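Local coordinates for protein Cas13d (uncultured Ruminococcus sp, PDB 6IV9) that binds CRISPR RNA and uses two HEPN domains for maturation of that RNA and for cleavage of target RNA, at residues L281-Q286 / P312-T317; D346-Y351 / M407-F412; S603-L608 / I697-F702. The protein carries 2 engineered substitutions. All blocks are in the same frame, centred on the assembly; numbering follows the deposited sequence.

Contact 1. Residues L281-Q286 / P312-T317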
loop_
_atom_site.group_PDB
_atom_site.type_symbol
_atom_site.label_atom_id
_atom_site.label_comp_id
_atom_site.label_asym_id
_atom_site.label_seq_id
_atom_site.Cartn_x
_atom_site.Cartn_y
_atom_site.Cartn_z
ATOM N N LEU A 281 -0.818 -15.559 -12.074
ATOM C CA LEU A 281 0.069 -16.203 -11.079
ATOM C C LEU A 281 1.511 -16.227 -11.579
ATOM O O LEU A 281 2.382 -15.920 -10.835
ATOM C CB LEU A 281 -0.425 -17.626 -10.837
ATOM C CG LEU A 281 -1.846 -17.746 -10.317
ATOM C CD1 LEU A 281 -2.192 -19.191 -10.060
ATOM C CD2 LEU A 281 -2.037 -16.928 -9.071
ATOM N N ALA A 282 1.709 -16.576 -12.836
ATOM C CA ALA A 282 3.064 -16.639 -13.411
ATOM C C ALA A 282 3.703 -15.246 -13.375
ATOM O O ALA A 282 4.872 -15.157 -13.144
ATOM C CB ALA A 282 2.982 -17.175 -14.807
ATOM N N ILE A 283 2.940 -14.206 -13.661
ATOM C CA ILE A 283 3.496 -12.824 -13.613
ATOM C C ILE A 283 3.886 -12.480 -12.174
ATOM O O ILE A 283 4.950 -11.973 -11.972
ATOM C CB ILE A 283 2.519 -11.803 -14.206
ATOM C CG1 ILE A 283 2.470 -11.921 -15.725
ATOM C CG2 ILE A 283 2.892 -10.406 -13.775
ATOM C CD1 ILE A 283 1.317 -11.225 -16.354
ATOM N N VAL A 284 3.046 -12.834 -11.212
ATOM C CA VAL A 284 3.360 -12.567 -9.785
ATOM C C VAL A 284 4.646 -13.318 -9.440
ATOM O O VAL A 284 5.494 -12.744 -8.821
ATOM C CB VAL A 284 2.198 -13.008 -8.882
ATOM C CG1 VAL A 284 2.623 -13.117 -7.437
ATOM C CG2 VAL A 284 1.011 -12.084 -9.011
ATOM N N GLY A 285 4.774 -14.557 -9.886
ATOM C CA GLY A 285 5.984 -15.348 -9.617
ATOM C C GLY A 285 7.216 -14.710 -10.231
ATOM O O GLY A 285 8.249 -14.707 -9.598
ATOM N N GLN A 286 7.081 -14.186 -11.437
ATOM C CA GLN A 286 8.207 -13.536 -12.145
ATOM C C GLN A 286 8.666 -12.299 -11.366
ATOM O O GLN A 286 9.852 -12.114 -11.203
ATOM C CB GLN A 286 7.782 -13.204 -13.571
ATOM C CG GLN A 286 8.602 -12.114 -14.229
ATOM C CD GLN A 286 9.988 -12.556 -14.616
ATOM O OE1 GLN A 286 10.290 -13.727 -14.697
ATOM N NE2 GLN A 286 10.847 -11.589 -14.856
ATOM N N PRO A 312 3.022 -13.233 -26.313
ATOM C CA PRO A 312 1.947 -12.259 -26.428
ATOM C C PRO A 312 0.653 -12.683 -25.721
ATOM O O PRO A 312 -0.153 -11.859 -25.452
ATOM C CB PRO A 312 1.666 -12.169 -27.930
ATOM C CG PRO A 312 2.888 -12.736 -28.585
ATOM C CD PRO A 312 3.445 -13.734 -27.606
ATOM N N GLU A 313 0.504 -13.968 -25.428
ATOM C CA GLU A 313 -0.721 -14.459 -24.750
ATOM C C GLU A 313 -0.842 -13.790 -23.368
ATOM O O GLU A 313 -1.929 -13.538 -22.938
ATOM C CB GLU A 313 -0.775 -15.984 -24.730
ATOM C CG GLU A 313 0.265 -16.653 -23.857
ATOM C CD GLU A 313 0.064 -18.148 -23.714
ATOM O OE1 GLU A 313 -0.212 -18.778 -24.715
ATOM O OE2 GLU A 313 0.176 -18.653 -22.623
ATOM N N TYR A 314 0.276 -13.544 -22.708
ATOM C CA TYR A 314 0.241 -12.884 -21.381
ATOM C C TYR A 314 -0.321 -11.476 -21.523
ATOM O O TYR A 314 -1.111 -11.071 -20.727
ATOM C CB TYR A 314 1.642 -12.812 -20.791
ATOM C CG TYR A 314 2.133 -14.090 -20.181
ATOM C CD1 TYR A 314 2.704 -15.078 -20.953
ATOM C CD2 TYR A 314 2.024 -14.311 -18.829
ATOM C CE1 TYR A 314 3.164 -16.252 -20.390
ATOM C CE2 TYR A 314 2.483 -15.474 -18.249
ATOM C CZ TYR A 314 3.052 -16.454 -19.032
ATOM O OH TYR A 314 3.501 -17.579 -18.436
ATOM N N ARG A 315 0.105 -10.773 -22.562
ATOM C CA ARG A 315 -0.364 -9.395 -22.839
ATOM C C ARG A 315 -1.857 -9.409 -23.147
ATOM O O ARG A 315 -2.512 -8.455 -22.832
ATOM C CB ARG A 315 0.550 -8.682 -23.833
ATOM C CG ARG A 315 1.930 -8.410 -23.261
ATOM C CD ARG A 315 2.792 -7.523 -24.120
ATOM N NE ARG A 315 3.150 -8.158 -25.367
ATOM C CZ ARG A 315 4.027 -9.124 -25.487
ATOM N NH1 ARG A 315 4.708 -9.534 -24.441
ATOM N NH2 ARG A 315 4.216 -9.694 -26.653
ATOM N N ASP A 316 -2.338 -10.469 -23.781
ATOM C CA ASP A 316 -3.784 -10.588 -24.079
ATOM C C ASP A 316 -4.560 -10.653 -22.760
ATOM O O ASP A 316 -5.617 -10.093 -22.679
ATOM C CB ASP A 316 -4.049 -11.789 -24.975
ATOM C CG ASP A 316 -3.613 -11.548 -26.405
ATOM O OD1 ASP A 316 -3.444 -10.403 -26.772
ATOM O OD2 ASP A 316 -3.446 -12.511 -27.106
ATOM N N THR A 317 -4.036 -11.381 -21.785
ATOM C CA THR A 317 -4.722 -11.463 -20.479
ATOM C C THR A 317 -4.751 -10.079 -19.827
ATOM O O THR A 317 -5.792 -9.692 -19.356
ATOM C CB THR A 317 -4.066 -12.495 -19.560
ATOM O OG1 THR A 317 -4.312 -13.799 -20.076
ATOM C CG2 THR A 317 -4.548 -12.381 -18.134
#

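Contact 2. Residues D346-Y351 / M407-F412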
loop_
_atom_site.group_PDB
_atom_site.type_symbol
_atom_site.label_atom_id
_atom_site.label_comp_id
_atom_site.label_asym_id
_atom_site.label_seq_id
_atom_site.Cartn_x
_atom_site.Cartn_y
_atom_site.Cartn_z
ATOM N N ASP A 346 -28.403 21.545 -14.366
ATOM C CA ASP A 346 -29.397 22.542 -13.910
ATOM C C ASP A 346 -28.736 23.575 -13.006
ATOM O O ASP A 346 -29.090 24.722 -13.103
ATOM C CB ASP A 346 -30.460 21.890 -13.039
ATOM C CG ASP A 346 -31.249 20.806 -13.744
ATOM O OD1 ASP A 346 -31.054 20.631 -14.959
ATOM O OD2 ASP A 346 -32.030 20.131 -13.058
ATOM N N MET A 347 -27.901 23.124 -12.081
ATOM C CA MET A 347 -27.194 23.957 -11.080
ATOM C C MET A 347 -26.065 24.840 -11.634
ATOM O O MET A 347 -25.928 25.950 -11.157
ATOM C CB MET A 347 -26.625 23.040 -10.000
ATOM C CG MET A 347 -26.570 23.670 -8.666
ATOM S SD MET A 347 -26.189 22.487 -7.382
ATOM C CE MET A 347 -26.167 20.950 -8.284
ATOM N N MET A 348 -25.227 24.345 -12.537
ATOM C CA MET A 348 -24.057 25.157 -12.969
ATOM C C MET A 348 -24.378 26.007 -14.198
ATOM O O MET A 348 -24.036 25.617 -15.300
ATOM C CB MET A 348 -22.851 24.255 -13.213
ATOM C CG MET A 348 -22.558 23.404 -12.010
ATOM S SD MET A 348 -21.293 22.204 -12.359
ATOM C CE MET A 348 -19.901 23.294 -12.603
ATOM N N LYS A 349 -24.924 27.188 -13.940
ATOM C CA LYS A 349 -25.412 28.163 -14.955
ATOM C C LYS A 349 -24.314 28.686 -15.879
ATOM O O LYS A 349 -24.615 28.897 -17.043
ATOM C CB LYS A 349 -26.141 29.309 -14.255
ATOM C CG LYS A 349 -27.307 28.861 -13.391
ATOM C CD LYS A 349 -28.265 27.960 -14.130
ATOM C CE LYS A 349 -29.517 27.667 -13.339
ATOM N NZ LYS A 349 -30.560 27.051 -14.192
ATOM N N GLY A 350 -23.094 28.868 -15.394
ATOM C CA GLY A 350 -22.056 29.464 -16.253
ATOM C C GLY A 350 -21.369 28.475 -17.174
ATOM O O GLY A 350 -20.478 28.891 -17.893
ATOM N N TYR A 351 -21.804 27.217 -17.187
ATOM C CA TYR A 351 -21.095 26.187 -17.980
ATOM C C TYR A 351 -22.011 25.551 -19.018
ATOM O O TYR A 351 -23.183 25.443 -18.759
ATOM C CB TYR A 351 -20.677 25.028 -17.071
ATOM C CG TYR A 351 -19.561 25.314 -16.103
ATOM C CD1 TYR A 351 -19.785 25.987 -14.922
ATOM C CD2 TYR A 351 -18.283 24.881 -16.364
ATOM C CE1 TYR A 351 -18.759 26.244 -14.034
ATOM C CE2 TYR A 351 -17.248 25.125 -15.489
ATOM C CZ TYR A 351 -17.486 25.804 -14.319
ATOM O OH TYR A 351 -16.454 26.047 -13.475
ATOM N N MET A 407 -21.107 17.909 -4.122
ATOM C CA MET A 407 -20.434 19.030 -3.430
ATOM C C MET A 407 -18.969 19.114 -3.863
ATOM O O MET A 407 -18.528 20.183 -4.203
ATOM C CB MET A 407 -20.517 18.838 -1.916
ATOM C CG MET A 407 -21.923 18.919 -1.370
ATOM S SD MET A 407 -22.039 18.551 0.384
ATOM C CE MET A 407 -23.692 19.125 0.749
ATOM N N ASP A 408 -18.275 17.982 -3.891
ATOM C CA ASP A 408 -16.851 17.921 -4.293
ATOM C C ASP A 408 -16.716 18.394 -5.746
ATOM O O ASP A 408 -15.781 19.096 -6.043
ATOM C CB ASP A 408 -16.293 16.512 -4.089
ATOM C CG ASP A 408 -16.098 16.125 -2.632
ATOM O OD1 ASP A 408 -16.375 16.943 -1.771
ATOM O OD2 ASP A 408 -15.650 15.023 -2.381
ATOM N N PHE A 409 -17.658 18.018 -6.600
ATOM C CA PHE A 409 -17.594 18.410 -8.026
ATOM C C PHE A 409 -17.664 19.931 -8.181
ATOM O O PHE A 409 -16.931 20.453 -8.980
ATOM C CB PHE A 409 -18.692 17.735 -8.834
ATOM C CG PHE A 409 -18.565 18.010 -10.305
ATOM C CD1 PHE A 409 -17.596 17.383 -11.063
ATOM C CD2 PHE A 409 -19.381 18.935 -10.922
ATOM C CE1 PHE A 409 -17.478 17.637 -12.417
ATOM C CE2 PHE A 409 -19.253 19.199 -12.272
ATOM C CZ PHE A 409 -18.305 18.548 -13.013
ATOM N N LEU A 410 -18.535 20.592 -7.432
ATOM C CA LEU A 410 -18.640 22.065 -7.527
ATOM C C LEU A 410 -17.309 22.686 -7.105
ATOM O O LEU A 410 -16.852 23.578 -7.768
ATOM C CB LEU A 410 -19.729 22.528 -6.567
ATOM C CG LEU A 410 -21.162 22.206 -6.964
ATOM C CD1 LEU A 410 -22.115 22.812 -5.960
ATOM C CD2 LEU A 410 -21.461 22.714 -8.357
ATOM N N LEU A 411 -16.731 22.202 -6.014
ATOM C CA LEU A 411 -15.430 22.732 -5.535
ATOM C C LEU A 411 -14.343 22.450 -6.573
ATOM O O LEU A 411 -13.530 23.300 -6.805
ATOM C CB LEU A 411 -15.089 22.039 -4.219
ATOM C CG LEU A 411 -16.058 22.299 -3.072
ATOM C CD1 LEU A 411 -15.500 21.746 -1.783
ATOM C CD2 LEU A 411 -16.338 23.779 -2.942
ATOM N N PHE A 412 -14.360 21.263 -7.155
ATOM C CA PHE A 412 -13.332 20.889 -8.151
ATOM C C PHE A 412 -13.388 21.845 -9.343
ATOM O O PHE A 412 -12.384 22.385 -9.728
ATOM C CB PHE A 412 -13.646 19.483 -8.651
ATOM C CG PHE A 412 -12.987 19.078 -9.942
ATOM C CD1 PHE A 412 -11.627 19.222 -10.128
ATOM C CD2 PHE A 412 -13.726 18.514 -10.959
ATOM C CE1 PHE A 412 -11.032 18.838 -11.312
ATOM C CE2 PHE A 412 -13.126 18.125 -12.138
ATOM C CZ PHE A 412 -11.783 18.291 -12.312
#

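Contact 3. Residues S603-L608 / I697-F702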
loop_
_atom_site.group_PDB
_atom_site.type_symbol
_atom_site.label_atom_id
_atom_site.label_comp_id
_atom_site.label_asym_id
_atom_site.label_seq_id
_atom_site.Cartn_x
_atom_site.Cartn_y
_atom_site.Cartn_z
ATOM N N SER A 603 -25.441 -26.516 3.240
ATOM C CA SER A 603 -26.378 -26.306 2.113
ATOM C C SER A 603 -27.800 -26.335 2.644
ATOM O O SER A 603 -28.598 -25.562 2.171
ATOM C CB SER A 603 -26.210 -27.359 1.068
ATOM O OG SER A 603 -25.261 -26.949 0.123
ATOM N N GLU A 604 -28.057 -27.256 3.567
ATOM C CA GLU A 604 -29.383 -27.454 4.196
ATOM C C GLU A 604 -29.796 -26.230 5.015
ATOM O O GLU A 604 -30.873 -25.731 4.806
ATOM C CB GLU A 604 -29.265 -28.662 5.120
ATOM C CG GLU A 604 -30.571 -29.104 5.737
ATOM C CD GLU A 604 -30.491 -30.464 6.406
ATOM O OE1 GLU A 604 -31.207 -31.358 5.978
ATOM O OE2 GLU A 604 -29.715 -30.627 7.342
ATOM N N ILE A 605 -28.914 -25.736 5.871
ATOM C CA ILE A 605 -29.229 -24.555 6.720
ATOM C C ILE A 605 -29.532 -23.327 5.859
ATOM O O ILE A 605 -30.445 -22.601 6.195
ATOM C CB ILE A 605 -28.026 -24.273 7.629
ATOM C CG1 ILE A 605 -27.823 -25.372 8.663
ATOM C CG2 ILE A 605 -28.144 -22.916 8.281
ATOM C CD1 ILE A 605 -26.609 -25.159 9.495
ATOM N N LEU A 606 -28.769 -23.095 4.798
ATOM C CA LEU A 606 -28.965 -21.880 3.971
ATOM C C LEU A 606 -29.839 -22.151 2.743
ATOM O O LEU A 606 -29.979 -21.235 1.966
ATOM C CB LEU A 606 -27.593 -21.352 3.552
ATOM C CG LEU A 606 -26.613 -21.091 4.690
ATOM C CD1 LEU A 606 -25.265 -20.666 4.154
ATOM C CD2 LEU A 606 -27.164 -20.043 5.624
ATOM N N LYS A 607 -30.316 -23.386 2.570
ATOM C CA LYS A 607 -31.169 -23.766 1.414
ATOM C C LYS A 607 -30.458 -23.455 0.100
ATOM O O LYS A 607 -31.090 -23.012 -0.815
ATOM C CB LYS A 607 -32.481 -22.996 1.492
ATOM C CG LYS A 607 -33.284 -23.298 2.737
ATOM C CD LYS A 607 -34.670 -22.778 2.645
ATOM C CE LYS A 607 -35.257 -22.444 3.994
ATOM N NZ LYS A 607 -35.227 -23.614 4.894
ATOM N N LEU A 608 -29.176 -23.750 0.019
ATOM C CA LEU A 608 -28.390 -23.367 -1.172
ATOM C C LEU A 608 -28.901 -24.037 -2.450
ATOM O O LEU A 608 -28.847 -23.396 -3.488
ATOM C CB LEU A 608 -26.925 -23.714 -0.911
ATOM C CG LEU A 608 -26.247 -22.891 0.177
ATOM C CD1 LEU A 608 -24.751 -23.105 0.155
ATOM C CD2 LEU A 608 -26.595 -21.428 0.030
ATOM N N ILE A 697 -19.818 -14.568 20.387
ATOM C CA ILE A 697 -20.570 -14.567 19.101
ATOM C C ILE A 697 -20.621 -15.982 18.503
ATOM O O ILE A 697 -19.705 -16.726 18.708
ATOM C CB ILE A 697 -19.910 -13.594 18.114
ATOM C CG1 ILE A 697 -20.805 -13.321 16.915
ATOM C CG2 ILE A 697 -18.568 -14.124 17.667
ATOM C CD1 ILE A 697 -20.283 -12.232 16.045
ATOM N N SER A 698 -21.685 -16.293 17.783
ATOM C CA SER A 698 -21.781 -17.596 17.089
ATOM C C SER A 698 -22.720 -17.444 15.902
ATOM O O SER A 698 -23.522 -16.543 15.907
ATOM C CB SER A 698 -22.255 -18.672 18.003
ATOM O OG SER A 698 -23.593 -18.450 18.369
ATOM N N PHE A 699 -22.658 -18.373 14.961
ATOM C CA PHE A 699 -23.565 -18.333 13.790
ATOM C C PHE A 699 -25.009 -18.482 14.269
ATOM O O PHE A 699 -25.884 -17.848 13.753
ATOM C CB PHE A 699 -23.255 -19.453 12.803
ATOM C CG PHE A 699 -24.320 -19.603 11.755
ATOM C CD1 PHE A 699 -24.557 -18.598 10.844
ATOM C CD2 PHE A 699 -25.098 -20.736 11.689
ATOM C CE1 PHE A 699 -25.528 -18.731 9.873
ATOM C CE2 PHE A 699 -26.074 -20.864 10.722
ATOM C CZ PHE A 699 -26.290 -19.862 9.821
ATOM N N ASP A 700 -25.181 -19.239 15.347
ATOM C CA ASP A 700 -26.487 -19.589 15.962
ATOM C C ASP A 700 -27.234 -18.315 16.352
ATOM O O ASP A 700 -28.430 -18.288 16.206
ATOM C CB ASP A 700 -26.278 -20.467 17.191
ATOM C CG ASP A 700 -27.551 -21.069 17.748
ATOM O OD1 ASP A 700 -28.033 -22.019 17.154
ATOM O OD2 ASP A 700 -28.036 -20.580 18.773
ATOM N N ASP A 701 -26.515 -17.267 16.734
ATOM C CA ASP A 701 -27.128 -15.985 17.161
ATOM C C ASP A 701 -27.940 -15.351 16.033
ATOM O O ASP A 701 -28.819 -14.560 16.337
ATOM C CB ASP A 701 -26.070 -14.950 17.511
ATOM C CG ASP A 701 -25.304 -15.271 18.768
ATOM O OD1 ASP A 701 -25.735 -16.159 19.488
ATOM O OD2 ASP A 701 -24.295 -14.638 19.001
ATOM N N PHE A 702 -27.571 -15.624 14.787
ATOM C CA PHE A 702 -28.188 -14.942 13.625
ATOM C C PHE A 702 -29.121 -15.838 12.828
ATOM O O PHE A 702 -29.694 -15.342 11.898
ATOM C CB PHE A 702 -27.074 -14.449 12.708
ATOM C CG PHE A 702 -25.998 -13.729 13.468
ATOM C CD1 PHE A 702 -26.209 -12.449 13.935
ATOM C CD2 PHE A 702 -24.818 -14.359 13.793
ATOM C CE1 PHE A 702 -25.241 -11.795 14.670
ATOM C CE2 PHE A 702 -23.856 -13.706 14.533
ATOM C CZ PHE A 702 -24.068 -12.428 14.964
#

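Contact 1. Residues L281-Q286 / P312-T317
Tyr314 reaches across from near the start of helix 312-330 and brings its ring up to Ala282 at the edge and to Ile283 obliquely, both on helix 267-291. The apolar contacts come first. The Ala282 methyl sits at the ring edge, close to the plane, where CB lies 3.9 Å from Tyr314 CE2. Nearer the tyrosine backbone, Ile283 CG1 comes within 3.9 Å of Tyr314 CD2, and Ile283 CD1 follows at 4.0 Å from the same CD2. The two side chains run past each other in opposite directions. The CG1 branch can do this because it is turned beside the backbone N (chi1 -74°), which sends CD1 out toward the tyrosine. The methyl meets the outer end of this side of the ring and the isoleucine branch the part nearer its root.

The polar contribution comes from the end of the tyrosine. Its OH is 3.7 Å from Ala282 CB, a meeting without any bond, while the hydroxyl donates its proton to the carbonyl O of Asn217. An otherwise buried polar atom is thereby satisfied from outside the two helices, and the ring is held by its tip as well as by its edge. No hydrogen bond joins the segments themselves.

Aromatic contact adds a third kind: the ring of His279, earlier on helix 267-291, meets Tyr314 with the planes about 35° apart, and the same imidazole bonds Glu313 and Thr317 through its two nitrogens. Met501 and Met504 of helix 497-505 also touch Ile283. Such a buried helix-helix interface is consistent with the first HEPN domain: helix 267-291 probably carries its R-X4-H motif near the C-terminal end, the motif arginine apparently replaced by alanine in this construct.

Contact 2. Residues D346-Y351 / M407-F412
The Phe409 ring takes the Met348 sulfur at its edge, with SD 3.6 Å from CE2 and the line from SD to the ring centre 80° off the normal. This is a Met-aromatic contact made at the ring edge, and the two side chains cross at about a right angle. A second ring is met by the same methionine within its own segment: Met348 CE rests 3.4 Å above one face of Tyr351, offset toward the rim. Phe363 and Tyr360 add edge-to-face contacts to Phe409.

The bend at chi3 (67°) lets the methyl turn over the Tyr351 face while the sulfur stays at the Phe409 edge. Behind the sulfur, Met348 CG lies 3.9 Å from Leu410 CD2, the two side chains sliding past one another in opposite directions. Met347 contributes more loosely, its SD being 4.3 Å from Leu410 CD1.

The setting is a helix terminus docked on the side of another helix. Met348 is the first residue to leave helical geometry after helix 338-347 and opens a type I beta turn ending at Tyr351. An alanine in place of Met348 would probably cost the Phe409 edge its sulfur contact, open a gap beside Leu410 CD2 and deprive the Tyr351 face of its methyl. Ile356 of helix 353-366 touches both Met348 and Tyr351, while Asp457 of helix 436-464 borders Met347 and Leu410.

Contact 3. Residues S603-L608 / I697-F702
Ile605 and Phe699 make the closest approach, the CG2 methyl of the isoleucine meeting the outer rim of the phenyl ring. Ile605 CG2 is 3.8 Å from Phe699 CE2 and 3.9 Å from Phe699 CZ, so the methyl sits against the CE2-CZ side of the ring, at its edge. The side chains slide past each other in opposite directions. Leu606 completes the first shell with a looser touch: its CD2 stands 4.3 Å from Phe699 CZ and comes in obliquely. Contact is purely apolar, and the phenyl ring and the two aliphatic side chains together bridge backbones whose nearest CA atoms, those of Ile605 and Asp700, are 10.8 Å apart.

The ring gains this span from its first torsion, since CG lies opposite the backbone N (chi1 169°) and the side chain extends toward the helix. Leu588, Ile593, Leu618 and Ile622 also touch Phe699, so the ring is buried in a pocket to which Ile605 and Leu606 supply one wall. Its backbone is held by hydrogen bonding with Gly592.

Farther out, the 697-702 loop is shaped by its own bonds. Phe702 N donates to Phe699 O, and weak bonds from Ser698 N and OG reach the two carboxylate oxygens of Asp701. Asp701 CB in turn covers one face of Phe702, with Ile697 CG1 at that ring's edge.

On the other side, Lys607 is the first residue to leave helical geometry, with a positive phi (57°). Leu608 N bonds Ser603 O at 2.9 Å, and Lys607 N bonds Glu604 O at 3.3 Å. These features define a Schellman motif, here ending a helix whose last turn presents two aliphatic side chains to an aromatic residue from an inter-helix loop.

The three contacts follow one another in series along the chain, each closing before the next opens, and none touches another. Centres of contacts 1 and 2 are 43 Å apart, those of contacts 1 and 3 are 40 Å apart, and those of contacts 2 and 3 are 48 Å apart. They share no helix: helices 267-291 and 312-330 serve the first, 338-347 and 400-418 the second, 599-606 and the loop after 683-696 the third. Contact 1 lies nearest the centre of the chain. Nearest atoms lie about 18, 7 and 9 Å respectively from bound nucleic acid, so these contacts belong to the protein framework around the RNA without touching it.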